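Local structure of MAU2 chromatid cohesion factor homolog (Saccharomyces cerevisiae, 4XDN) at residues A47-Y60 with N361-D373. The protein forms a complex with SCC2 that is required for the association of cohesin with chromosomes, and takes part in sister chromatid cohesion. Numbering follows the deposited sequence.
Sequences ANKIGSEEGLKQYY and NIAAGGVSMNELD
Met369 lies over one face of the Tyr59 ring, with CB 3.8 Å from the ring centroid in a CH-pi contact and SD above the same ring in a Met-aromatic contact. At the edge of that ring, in its plane, stands Tyr60 CE1, while Tyr59 CD2 sits off-centre over one face of the Tyr60 ring. Asn370 meets Tyr60 near the ring plane, amide and ring turned 25° apart, and ND2 donates to Tyr60 OH (3.0 Å). The phenol of Tyr59 accepts a nearly straight bond from Met369 N (2.9 Å), the first amide of helix 369-398. Ser368, the N-cap, takes Asn370 N on its OG. Met369 leaves its backbone with CG opposite N (chi1 174°) and bends at its last torsion (chi3 70°), which tucks CE beside Leu56 CD1 and against Tyr60 OH; Leu56 CD1 is 3.4 Å from SD, and Ile50 CD1 also packs on the sulfur. Farther along the 361-373 segment, Ala47 CB and Asn48 CB pack against Leu372 CD1. Asn48 ND2 donates to a lone pair of Ile362 O (3.1 Å), the oxygen lying in the plane of the Asn48 amide, and ties the two loops together. Glu98 of helix 81-98 bonds both Tyr59 OH and Ser368 OG, and the chain of another protein bonds Tyr60 OH and Asp373. The contact thus joins the turn between helices 29-45 and 53-76 to the connection from helix 339-360 into helix 369-398, with helix 81-98 alongside.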
ATOM      1  N   ALA A  47       0.786 -26.130 -10.643  1.00 29.07           N
ATOM      2  CA  ALA A  47       1.279 -24.759 -10.718  1.00 28.94           C
ATOM      3  C   ALA A  47       2.064 -24.356  -9.471  1.00 28.56           C
ATOM      4  O   ALA A  47       2.893 -23.448  -9.522  1.00 30.52           O
ATOM      5  CB  ALA A  47       0.117 -23.802 -10.937  1.00 27.72           C
ATOM      6  N   ASN A  48       1.802 -25.033  -8.355  1.00 30.63           N
ATOM      7  CA  ASN A  48       2.495 -24.746  -7.102  1.00 32.04           C
ATOM      8  C   ASN A  48       3.699 -25.655  -6.872  1.00 34.36           C
ATOM      9  O   ASN A  48       4.246 -25.690  -5.771  1.00 34.29           O
ATOM     10  CB  ASN A  48       1.532 -24.878  -5.919  1.00 33.70           C
ATOM     11  CG  ASN A  48       1.126 -26.316  -5.657  1.00 37.09           C
ATOM     12  OD1 ASN A  48       0.934 -27.098  -6.587  1.00 36.65           O
ATOM     13  ND2 ASN A  48       0.993 -26.670  -4.384  1.00 38.07           N
ATOM     14  N   LYS A  49       4.111 -26.378  -7.912  1.00 34.59           N
ATOM     15  CA  LYS A  49       5.181 -27.370  -7.792  1.00 37.14           C
ATOM     16  C   LYS A  49       6.359 -27.091  -8.726  1.00 35.91           C
ATOM     17  O   LYS A  49       7.173 -27.977  -8.979  1.00 37.61           O
ATOM     18  CB  LYS A  49       4.634 -28.773  -8.076  1.00 41.99           C
ATOM     19  CG  LYS A  49       3.437 -29.160  -7.225  1.00 47.72           C
ATOM     20  CD  LYS A  49       3.105 -30.641  -7.355  1.00 56.47           C
ATOM     21  CE  LYS A  49       4.094 -31.523  -6.593  1.00 64.61           C
ATOM     22  NZ  LYS A  49       4.043 -31.294  -5.120  1.00 69.12           N
ATOM     23  N   ILE A  50       6.453 -25.868  -9.238  1.00 34.08           N
ATOM     24  CA  ILE A  50       7.559 -25.504 -10.118  1.00 33.23           C
ATOM     25  C   ILE A  50       8.743 -25.044  -9.277  1.00 35.88           C
ATOM     26  O   ILE A  50       8.718 -23.957  -8.696  1.00 33.81           O
ATOM     27  CB  ILE A  50       7.159 -24.402 -11.125  1.00 31.90           C
ATOM     28  CG1 ILE A  50       6.087 -24.919 -12.087  1.00 34.32           C
ATOM     29  CG2 ILE A  50       8.361 -23.943 -11.940  1.00 32.22           C
ATOM     30  CD1 ILE A  50       4.680 -24.773 -11.581  1.00 33.55           C
ATOM     31  N   GLY A  51       9.772 -25.885  -9.215  1.00 38.46           N
ATOM     32  CA  GLY A  51      10.957 -25.609  -8.423  1.00 40.05           C
ATOM     33  C   GLY A  51      12.233 -25.583  -9.242  1.00 40.88           C
ATOM     34  O   GLY A  51      13.324 -25.442  -8.691  1.00 43.29           O
ATOM     35  N   SER A  52      12.103 -25.716 -10.558  1.00 40.25           N
ATOM     36  CA  SER A  52      13.264 -25.712 -11.441  1.00 42.72           C
ATOM     37  C   SER A  52      12.877 -25.327 -12.865  1.00 42.24           C
ATOM     38  O   SER A  52      11.696 -25.166 -13.179  1.00 40.53           O
ATOM     39  CB  SER A  52      13.937 -27.086 -11.439  1.00 44.90           C
ATOM     40  OG  SER A  52      13.069 -28.075 -11.967  1.00 46.64           O
ATOM     41  N   GLU A  53      13.884 -25.180 -13.722  1.00 43.50           N
ATOM     42  CA  GLU A  53      13.656 -24.848 -15.123  1.00 45.34           C
ATOM     43  C   GLU A  53      12.873 -25.955 -15.813  1.00 44.24           C
ATOM     44  O   GLU A  53      11.992 -25.690 -16.629  1.00 42.34           O
ATOM     45  CB  GLU A  53      14.983 -24.617 -15.847  1.00 50.09           C
ATOM     46  CG  GLU A  53      14.832 -24.190 -17.303  1.00 50.61           C
ATOM     47  CD  GLU A  53      14.183 -22.827 -17.452  1.00 48.63           C
ATOM     48  OE1 GLU A  53      14.113 -22.084 -16.450  1.00 47.14           O
ATOM     49  OE2 GLU A  53      13.744 -22.498 -18.572  1.00 49.10           O
ATOM     50  N   GLU A  54      13.209 -27.198 -15.480  1.00 45.01           N
ATOM     51  CA  GLU A  54      12.533 -28.359 -16.043  1.00 46.38           C
ATOM     52  C   GLU A  54      11.026 -28.281 -15.813  1.00 41.60           C
ATOM     53  O   GLU A  54      10.238 -28.472 -16.738  1.00 38.51           O
ATOM     54  CB  GLU A  54      13.097 -29.645 -15.433  1.00 51.85           C
ATOM     55  CG  GLU A  54      12.379 -30.923 -15.852  1.00 57.44           C
ATOM     56  CD  GLU A  54      12.454 -31.184 -17.346  1.00 62.93           C
ATOM     57  OE1 GLU A  54      13.317 -30.579 -18.019  1.00 65.65           O
ATOM     58  OE2 GLU A  54      11.649 -31.999 -17.847  1.00 62.95           O
ATOM     59  N   GLY A  55      10.636 -27.994 -14.576  1.00 39.50           N
ATOM     60  CA  GLY A  55       9.232 -27.904 -14.228  1.00 38.10           C
ATOM     61  C   GLY A  55       8.554 -26.740 -14.923  1.00 37.36           C
ATOM     62  O   GLY A  55       7.375 -26.810 -15.270  1.00 36.73           O
ATOM     63  N   LEU A  56       9.306 -25.666 -15.130  1.00 37.78           N
ATOM     64  CA  LEU A  56       8.783 -24.483 -15.802  1.00 36.66           C
ATOM     65  C   LEU A  56       8.523 -24.785 -17.274  1.00 36.52           C
ATOM     66  O   LEU A  56       7.543 -24.314 -17.851  1.00 36.34           O
ATOM     67  CB  LEU A  56       9.760 -23.314 -15.658  1.00 37.00           C
ATOM     68  CG  LEU A  56       9.227 -21.906 -15.924  1.00 40.16           C
ATOM     69  CD1 LEU A  56       8.147 -21.518 -14.916  1.00 36.98           C
ATOM     70  CD2 LEU A  56      10.373 -20.907 -15.891  1.00 43.19           C
ATOM     71  N   LYS A  57       9.408 -25.578 -17.873  1.00 37.50           N
ATOM     72  CA  LYS A  57       9.258 -25.997 -19.261  1.00 39.69           C
ATOM     73  C   LYS A  57       8.044 -26.899 -19.429  1.00 36.60           C
ATOM     74  O   LYS A  57       7.313 -26.796 -20.413  1.00 36.83           O
ATOM     75  CB  LYS A  57      10.514 -26.723 -19.741  1.00 44.92           C
ATOM     76  CG  LYS A  57      11.706 -25.809 -19.962  1.00 51.04           C
ATOM     77  CD  LYS A  57      12.941 -26.589 -20.376  1.00 55.76           C
ATOM     78  CE  LYS A  57      12.786 -27.153 -21.786  1.00 59.26           C
ATOM     79  NZ  LYS A  57      14.019 -27.891 -22.214  1.00 64.16           N
ATOM     80  N   GLN A  58       7.833 -27.783 -18.461  1.00 36.51           N
ATOM     81  CA  GLN A  58       6.697 -28.694 -18.494  1.00 37.46           C
ATOM     82  C   GLN A  58       5.387 -27.944 -18.295  1.00 32.47           C
ATOM     83  O   GLN A  58       4.398 -28.221 -18.974  1.00 28.15           O
ATOM     84  CB  GLN A  58       6.842 -29.775 -17.422  1.00 42.71           C
ATOM     85  CG  GLN A  58       8.069 -30.650 -17.592  1.00 50.37           C
ATOM     86  CD  GLN A  58       7.751 -32.123 -17.470  1.00 57.22           C
ATOM     87  OE1 GLN A  58       6.936 -32.659 -18.224  1.00 60.02           O
ATOM     88  NE2 GLN A  58       8.387 -32.788 -16.514  1.00 58.69           N
ATOM     89  N   TYR A  59       5.383 -26.998 -17.361  1.00 29.56           N
ATOM     90  CA  TYR A  59       4.193 -26.205 -17.091  1.00 29.79           C
ATOM     91  C   TYR A  59       3.755 -25.447 -18.336  1.00 27.88           C
ATOM     92  O   TYR A  59       2.587 -25.477 -18.714  1.00 27.70           O
ATOM     93  CB  TYR A  59       4.440 -25.221 -15.947  1.00 30.28           C
ATOM     94  CG  TYR A  59       3.314 -24.227 -15.756  1.00 29.12           C
ATOM     95  CD1 TYR A  59       2.206 -24.542 -14.981  1.00 28.96           C
ATOM     96  CD2 TYR A  59       3.358 -22.975 -16.356  1.00 28.89           C
ATOM     97  CE1 TYR A  59       1.175 -23.639 -14.807  1.00 27.31           C
ATOM     98  CE2 TYR A  59       2.331 -22.065 -16.188  1.00 25.13           C
ATOM     99  CZ  TYR A  59       1.243 -22.402 -15.412  1.00 26.54           C
ATOM    100  OH  TYR A  59       0.218 -21.497 -15.243  1.00 30.37           O
ATOM    101  N   TYR A  60       4.701 -24.766 -18.970  1.00 23.35           N
ATOM    102  CA  TYR A  60       4.396 -23.981 -20.155  1.00 24.18           C
ATOM    103  C   TYR A  60       4.273 -24.875 -21.387  1.00 26.95           C
ATOM    104  O   TYR A  60       3.657 -24.491 -22.379  1.00 29.85           O
ATOM    105  CB  TYR A  60       5.465 -22.904 -20.366  1.00 24.38           C
ATOM    106  CG  TYR A  60       5.256 -21.664 -19.522  1.00 26.46           C
ATOM    107  CD1 TYR A  60       3.994 -21.107 -19.373  1.00 28.72           C
ATOM    108  CD2 TYR A  60       6.320 -21.051 -18.873  1.00 28.85           C
ATOM    109  CE1 TYR A  60       3.791 -19.982 -18.606  1.00 27.93           C
ATOM    110  CE2 TYR A  60       6.128 -19.919 -18.101  1.00 27.81           C
ATOM    111  CZ  TYR A  60       4.858 -19.390 -17.974  1.00 26.43           C
ATOM    112  OH  TYR A  60       4.645 -18.264 -17.214  1.00 27.33           O
ATOM    113  N   ASN A 361       3.681 -23.258   1.841  1.00 40.02           N
ATOM    114  CA  ASN A 361       2.512 -24.120   1.693  1.00 39.74           C
ATOM    115  C   ASN A 361       1.490 -23.586   0.688  1.00 38.57           C
ATOM    116  O   ASN A 361       0.310 -23.937   0.751  1.00 36.85           O
ATOM    117  CB  ASN A 361       1.837 -24.316   3.052  1.00 42.36           C
ATOM    118  CG  ASN A 361       2.768 -24.924   4.083  1.00 47.93           C
ATOM    119  OD1 ASN A 361       2.921 -24.398   5.185  1.00 47.84           O
ATOM    120  ND2 ASN A 361       3.403 -26.035   3.727  1.00 51.69           N
ATOM    121  N   ILE A 362       1.940 -22.746  -0.240  1.00 37.79           N
ATOM    122  CA  ILE A 362       1.041 -22.201  -1.252  1.00 38.63           C
ATOM    123  C   ILE A 362       0.515 -23.340  -2.127  1.00 38.51           C
ATOM    124  O   ILE A 362       1.264 -24.237  -2.514  1.00 36.69           O
ATOM    125  CB  ILE A 362       1.735 -21.126  -2.118  1.00 37.98           C
ATOM    126  CG1 ILE A 362       0.704 -20.413  -2.996  1.00 39.55           C
ATOM    127  CG2 ILE A 362       2.857 -21.735  -2.956  1.00 39.26           C
ATOM    128  CD1 ILE A 362       1.218 -19.138  -3.624  1.00 39.38           C
ATOM    129  N   ALA A 363      -0.781 -23.305  -2.418  1.00 38.91           N
ATOM    130  CA  ALA A 363      -1.451 -24.430  -3.065  1.00 41.34           C
ATOM    131  C   ALA A 363      -2.070 -24.064  -4.407  1.00 37.21           C
ATOM    132  O   ALA A 363      -2.245 -22.891  -4.733  1.00 32.99           O
ATOM    133  CB  ALA A 363      -2.525 -24.985  -2.140  1.00 43.79           C
ATOM    134  N   ALA A 364      -2.374 -25.095  -5.188  1.00 40.06           N
ATOM    135  CA  ALA A 364      -3.300 -24.982  -6.305  1.00 40.02           C
ATOM    136  C   ALA A 364      -4.692 -25.187  -5.715  1.00 42.59           C
ATOM    137  O   ALA A 364      -4.804 -25.734  -4.619  1.00 45.13           O
ATOM    138  CB  ALA A 364      -2.984 -26.008  -7.370  1.00 40.91           C
ATOM    139  N   GLY A 365      -5.757 -24.763  -6.393  1.00 46.87           N
ATOM    140  CA  GLY A 365      -5.721 -24.154  -7.710  1.00 48.99           C
ATOM    141  C   GLY A 365      -7.150 -23.708  -7.988  1.00 52.44           C
ATOM    142  O   GLY A 365      -7.845 -23.345  -7.041  1.00 58.92           O
ATOM    143  N   GLY A 366      -7.621 -23.712  -9.236  1.00 51.48           N
ATOM    144  CA  GLY A 366      -6.824 -23.936 -10.429  1.00 45.08           C
ATOM    145  C   GLY A 366      -6.519 -22.585 -11.039  1.00 37.95           C
ATOM    146  O   GLY A 366      -7.279 -22.072 -11.861  1.00 32.38           O
ATOM    147  N   VAL A 367      -5.411 -22.001 -10.601  1.00 34.53           N
ATOM    148  CA  VAL A 367      -5.002 -20.677 -11.043  1.00 31.80           C
ATOM    149  C   VAL A 367      -3.627 -20.744 -11.679  1.00 30.81           C
ATOM    150  O   VAL A 367      -2.860 -21.676 -11.432  1.00 33.21           O
ATOM    151  CB  VAL A 367      -4.979 -19.679  -9.876  1.00 31.23           C
ATOM    152  CG1 VAL A 367      -6.389 -19.423  -9.379  1.00 32.18           C
ATOM    153  CG2 VAL A 367      -4.090 -20.195  -8.744  1.00 30.32           C
ATOM    154  N   SER A 368      -3.323 -19.749 -12.501  1.00 29.05           N
ATOM    155  CA  SER A 368      -2.040 -19.684 -13.178  1.00 27.76           C
ATOM    156  C   SER A 368      -0.892 -19.727 -12.182  1.00 30.52           C
ATOM    157  O   SER A 368      -1.001 -19.216 -11.064  1.00 29.11           O
ATOM    158  CB  SER A 368      -1.948 -18.412 -14.020  1.00 25.28           C
ATOM    159  OG  SER A 368      -0.711 -18.344 -14.702  1.00 27.89           O
ATOM    160  N   MET A 369       0.205 -20.358 -12.587  1.00 32.43           N
ATOM    161  CA  MET A 369       1.442 -20.287 -11.829  1.00 31.32           C
ATOM    162  C   MET A 369       1.790 -18.823 -11.581  1.00 28.67           C
ATOM    163  O   MET A 369       2.306 -18.464 -10.525  1.00 26.05           O
ATOM    164  CB  MET A 369       2.571 -20.989 -12.585  1.00 32.19           C
ATOM    165  CG  MET A 369       3.956 -20.852 -11.951  1.00 31.43           C
ATOM    166  SD  MET A 369       5.270 -21.160 -13.141  1.00 43.19           S
ATOM    167  CE  MET A 369       5.127 -19.707 -14.182  1.00 34.33           C
ATOM    168  N   ASN A 370       1.494 -17.981 -12.565  1.00 25.58           N
ATOM    169  CA  ASN A 370       1.830 -16.568 -12.489  1.00 26.92           C
ATOM    170  C   ASN A 370       0.983 -15.818 -11.461  1.00 28.52           C
ATOM    171  O   ASN A 370       1.409 -14.793 -10.931  1.00 28.57           O
ATOM    172  CB  ASN A 370       1.684 -15.927 -13.868  1.00 26.60           C
ATOM    173  CG  ASN A 370       2.664 -16.501 -14.878  1.00 29.45           C
ATOM    174  OD1 ASN A 370       3.875 -16.306 -14.765  1.00 31.40           O
ATOM    175  ND2 ASN A 370       2.142 -17.210 -15.873  1.00 31.01           N
ATOM    176  N   GLU A 371      -0.210 -16.328 -11.176  1.00 28.84           N
ATOM    177  CA  GLU A 371      -1.020 -15.788 -10.091  1.00 29.68           C
ATOM    178  C   GLU A 371      -0.365 -16.122  -8.755  1.00 29.48           C
ATOM    179  O   GLU A 371      -0.262 -15.268  -7.875  1.00 25.65           O
ATOM    180  CB  GLU A 371      -2.448 -16.336 -10.141  1.00 36.17           C
ATOM    181  CG  GLU A 371      -3.306 -15.980  -8.927  1.00 45.99           C
ATOM    182  CD  GLU A 371      -3.403 -14.481  -8.680  1.00 55.74           C
ATOM    183  OE1 GLU A 371      -3.316 -13.702  -9.655  1.00 59.72           O
ATOM    184  OE2 GLU A 371      -3.566 -14.081  -7.505  1.00 59.03           O
ATOM    185  N   LEU A 372       0.079 -17.366  -8.608  1.00 29.00           N
ATOM    186  CA  LEU A 372       0.773 -17.777  -7.396  1.00 31.29           C
ATOM    187  C   LEU A 372       2.077 -17.001  -7.259  1.00 29.21           C
ATOM    188  O   LEU A 372       2.498 -16.669  -6.153  1.00 27.73           O
ATOM    189  CB  LEU A 372       1.051 -19.279  -7.408  1.00 33.09           C
ATOM    190  CG  LEU A 372      -0.152 -20.209  -7.602  1.00 34.54           C
ATOM    191  CD1 LEU A 372       0.285 -21.661  -7.459  1.00 35.68           C
ATOM    192  CD2 LEU A 372      -1.280 -19.892  -6.631  1.00 34.64           C
ATOM    193  N   ASP A 373       2.704 -16.708  -8.395  1.00 27.33           N
ATOM    194  CA  ASP A 373       3.955 -15.960  -8.415  1.00 27.36           C
ATOM    195  C   ASP A 373       3.768 -14.559  -7.834  1.00 29.72           C
ATOM    196  O   ASP A 373       4.598 -14.083  -7.062  1.00 27.97           O
ATOM    197  CB  ASP A 373       4.497 -15.871  -9.844  1.00 27.52           C
ATOM    198  CG  ASP A 373       5.802 -15.100  -9.927  1.00 28.82           C
ATOM    199  OD1 ASP A 373       6.596 -15.163  -8.968  1.00 30.94           O
ATOM    200  OD2 ASP A 373       6.033 -14.429 -10.955  1.00 27.68           O
TER